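PDB 4L0K: DraIII from Deinococcus radiophilus, which acts as a type II restriction endonuclease, cutting DNA, probably through a His-Me finger nuclease core. Local coordinates for residues 76-82 with 106-112. Numbering follows the deposited sequence.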
loop_
_atom_site.group_PDB
_atom_site.type_symbol
_atom_site.label_atom_id
_atom_site.label_comp_id
_atom_site.label_asym_id
_atom_site.label_seq_id
_atom_site.Cartn_x
_atom_site.Cartn_y
_atom_site.Cartn_z
ATOM N N ARG A 76 -12.209 4.190 -17.671
ATOM C CA ARG A 76 -12.652 2.875 -17.210
ATOM C C ARG A 76 -13.647 2.256 -18.192
ATOM O O ARG A 76 -13.766 1.041 -18.277
ATOM C CB ARG A 76 -13.289 2.981 -15.818
ATOM C CG ARG A 76 -12.321 3.385 -14.701
ATOM C CD ARG A 76 -13.091 3.747 -13.441
ATOM N NE ARG A 76 -12.273 3.739 -12.225
ATOM C CZ ARG A 76 -12.166 2.703 -11.396
ATOM N NH1 ARG A 76 -12.814 1.572 -11.642
ATOM N NH2 ARG A 76 -11.413 2.800 -10.315
ATOM N N TYR A 77 -14.368 3.100 -18.919
ATOM C CA TYR A 77 -15.315 2.614 -19.922
ATOM C C TYR A 77 -14.651 2.367 -21.280
ATOM O O TYR A 77 -15.324 2.076 -22.265
ATOM C CB TYR A 77 -16.536 3.533 -20.044
ATOM C CG TYR A 77 -16.221 5.009 -20.182
ATOM C CD1 TYR A 77 -15.768 5.538 -21.393
ATOM C CD2 TYR A 77 -16.408 5.881 -19.111
ATOM C CE1 TYR A 77 -15.497 6.901 -21.527
ATOM C CE2 TYR A 77 -16.143 7.239 -19.232
ATOM C CZ TYR A 77 -15.688 7.748 -20.444
ATOM O OH TYR A 77 -15.420 9.098 -20.566
ATOM N N VAL A 78 -13.326 2.479 -21.305
ATOM C CA VAL A 78 -12.514 2.019 -22.421
ATOM C C VAL A 78 -11.788 0.740 -21.981
ATOM O O VAL A 78 -11.592 -0.190 -22.772
ATOM C CB VAL A 78 -11.480 3.100 -22.861
ATOM C CG1 VAL A 78 -10.303 2.465 -23.610
ATOM C CG2 VAL A 78 -12.149 4.187 -23.707
ATOM N N ALA A 79 -11.423 0.691 -20.701
ATOM C CA ALA A 79 -10.736 -0.468 -20.120
ATOM C C ALA A 79 -11.645 -1.697 -20.019
ATOM O O ALA A 79 -11.179 -2.790 -19.715
ATOM C CB ALA A 79 -10.177 -0.120 -18.754
ATOM N N ILE A 80 -12.936 -1.502 -20.285
ATOM C CA ILE A 80 -13.915 -2.587 -20.314
ATOM C C ILE A 80 -14.090 -3.188 -21.718
ATOM O O ILE A 80 -14.598 -4.298 -21.861
ATOM C CB ILE A 80 -15.286 -2.091 -19.793
ATOM C CG1 ILE A 80 -16.123 -3.246 -19.234
ATOM C CG2 ILE A 80 -16.024 -1.300 -20.873
ATOM C CD1 ILE A 80 -17.443 -2.802 -18.633
ATOM N N LEU A 81 -13.662 -2.461 -22.747
ATOM C CA LEU A 81 -13.812 -2.924 -24.133
ATOM C C LEU A 81 -12.864 -4.079 -24.462
ATOM O O LEU A 81 -11.743 -4.146 -23.943
ATOM C CB LEU A 81 -13.610 -1.758 -25.095
ATOM C CG LEU A 81 -14.588 -0.606 -24.848
ATOM C CD1 LEU A 81 -14.220 0.638 -25.652
ATOM C CD2 LEU A 81 -16.021 -1.023 -25.150
ATOM N N ASP A 82 -13.327 -5.003 -25.304
ATOM C CA ASP A 82 -12.526 -6.181 -25.671
ATOM C C ASP A 82 -11.323 -5.796 -26.536
ATOM O O ASP A 82 -11.342 -4.740 -27.176
ATOM C CB ASP A 82 -13.375 -7.246 -26.384
ATOM C CG ASP A 82 -13.695 -6.881 -27.822
ATOM O OD1 ASP A 82 -12.762 -6.857 -28.659
ATOM O OD2 ASP A 82 -14.886 -6.638 -28.123
ATOM N N ARG A 106 -8.040 -4.486 -16.831
ATOM C CA ARG A 106 -9.356 -5.109 -16.689
ATOM C C ARG A 106 -9.917 -4.949 -15.276
ATOM O O ARG A 106 -11.131 -4.864 -15.084
ATOM C CB ARG A 106 -9.304 -6.592 -17.050
ATOM C CG ARG A 106 -8.903 -6.864 -18.509
ATOM C CD ARG A 106 -9.431 -5.810 -19.481
ATOM N NE ARG A 106 -9.309 -6.249 -20.872
ATOM C CZ ARG A 106 -9.825 -5.582 -21.896
ATOM N NH1 ARG A 106 -10.475 -4.449 -21.684
ATOM N NH2 ARG A 106 -9.694 -6.035 -23.128
ATOM N N GLU A 107 -9.021 -4.913 -14.298
ATOM C CA GLU A 107 -9.397 -4.798 -12.897
ATOM C C GLU A 107 -10.106 -3.486 -12.682
ATOM O O GLU A 107 -11.009 -3.400 -11.857
ATOM C CB GLU A 107 -8.156 -4.845 -12.012
ATOM C CG GLU A 107 -8.264 -5.758 -10.831
ATOM C CD GLU A 107 -6.992 -5.758 -10.023
ATOM O OE1 GLU A 107 -6.927 -5.004 -9.028
ATOM O OE2 GLU A 107 -6.054 -6.499 -10.390
ATOM N N LYS A 108 -9.694 -2.465 -13.432
ATOM C CA LYS A 108 -10.332 -1.149 -13.299
ATOM C C LYS A 108 -11.557 -0.859 -14.199
ATOM O O LYS A 108 -12.063 0.275 -14.215
ATOM C CB LYS A 108 -9.290 -0.031 -13.465
ATOM C CG LYS A 108 -8.286 0.077 -12.311
ATOM C CD LYS A 108 -8.994 0.308 -10.977
ATOM C CE LYS A 108 -8.059 0.919 -9.939
ATOM N NZ LYS A 108 -7.960 2.404 -10.071
ATOM N N ALA A 109 -12.052 -1.860 -14.925
ATOM C CA ALA A 109 -13.136 -1.624 -15.902
ATOM C C ALA A 109 -14.491 -1.308 -15.270
ATOM O O ALA A 109 -14.842 -1.856 -14.236
ATOM C CB ALA A 109 -13.273 -2.805 -16.864
ATOM N N ALA A 110 -15.246 -0.431 -15.917
ATOM C CA ALA A 110 -16.602 -0.088 -15.492
ATOM C C ALA A 110 -17.313 0.517 -16.691
ATOM O O ALA A 110 -16.679 1.185 -17.502
ATOM C CB ALA A 110 -16.569 0.914 -14.351
ATOM N N ASP A 111 -18.619 0.292 -16.806
ATOM C CA ASP A 111 -19.389 0.878 -17.908
ATOM C C ASP A 111 -19.508 2.397 -17.740
ATOM O O ASP A 111 -19.211 2.932 -16.671
ATOM C CB ASP A 111 -20.770 0.213 -18.054
ATOM C CG ASP A 111 -21.652 0.435 -16.845
ATOM O OD1 ASP A 111 -21.558 -0.364 -15.882
ATOM O OD2 ASP A 111 -22.436 1.410 -16.849
ATOM N N TYR A 112 -19.939 3.078 -18.799
ATOM C CA TYR A 112 -19.979 4.536 -18.847
ATOM C C TYR A 112 -20.943 5.122 -17.810
ATOM O O TYR A 112 -20.597 6.061 -17.058
ATOM C CB TYR A 112 -20.342 5.029 -20.265
ATOM C CG TYR A 112 -20.495 6.530 -20.336
ATOM C CD1 TYR A 112 -19.407 7.351 -20.624
ATOM C CD2 TYR A 112 -21.722 7.131 -20.088
ATOM C CE1 TYR A 112 -19.545 8.738 -20.656
ATOM C CE2 TYR A 112 -21.869 8.505 -20.121
ATOM C CZ TYR A 112 -20.784 9.301 -20.406
ATOM O OH TYR A 112 -20.958 10.665 -20.432
#
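The type I beta turn from Val78 to Leu81, in the loop leading to helix 83-89, packs against the link between helices 99-107 and 112-126, and Arg106, in the last turn of helix 99-107, ties the two together. Its chain bends at chi2 (-35°) and brings the guanidinium edge-on to the carbonyls of the turn. Arg106 NH1 donates to Ala79 O at 2.7 Å, with the oxygen in the guanidinium plane but the nitrogen well above the carbonyl plane. Arg106 NH1 and Arg106 NH2 also meet end-on at Leu81 O, 2.6 Å and 2.9 Å away respectively. Together with a salt bridge from NH2 to Asp83, these bonds would restrict rotation of the guanidinium. Next along the link, the methyl of Ala109 lies 3.6 Å from Ile80 CB, and Ile80 CD1 reaches on to the backbone at Ala110 and Asp111. One backbone hydrogen bond, nearly straight at 170°, runs from Ala110 N to Arg76 O. Farther along, Tyr112 turns an edge to the face of Tyr77 in a T-shaped stack: Tyr112 CD1 stands over the centre of the Tyr77 ring and the planes meet at 61°. The Arg76 side chain runs extended past Lys108 O; Arg76 NH2 lies 3.5 Å from Lys108 NZ, a proximity of like charges probably eased by the bond of NZ to Thr59 O. Tyr112 OH bonds to Glu34 and Lys21 N; as N-caps, Asp82 OD1 accepts from Ile85 N and Asp111 OD1 is hydrogen-bonded to Ser114 OG. The contact thus joins three helices: Val78, Leu81 and Arg106 touch Leu86 of helix 83-89, Arg76, Tyr77 and Ala110 touch Cys115 of helix 112-126, and strand 20-21 lies beside the tyrosines.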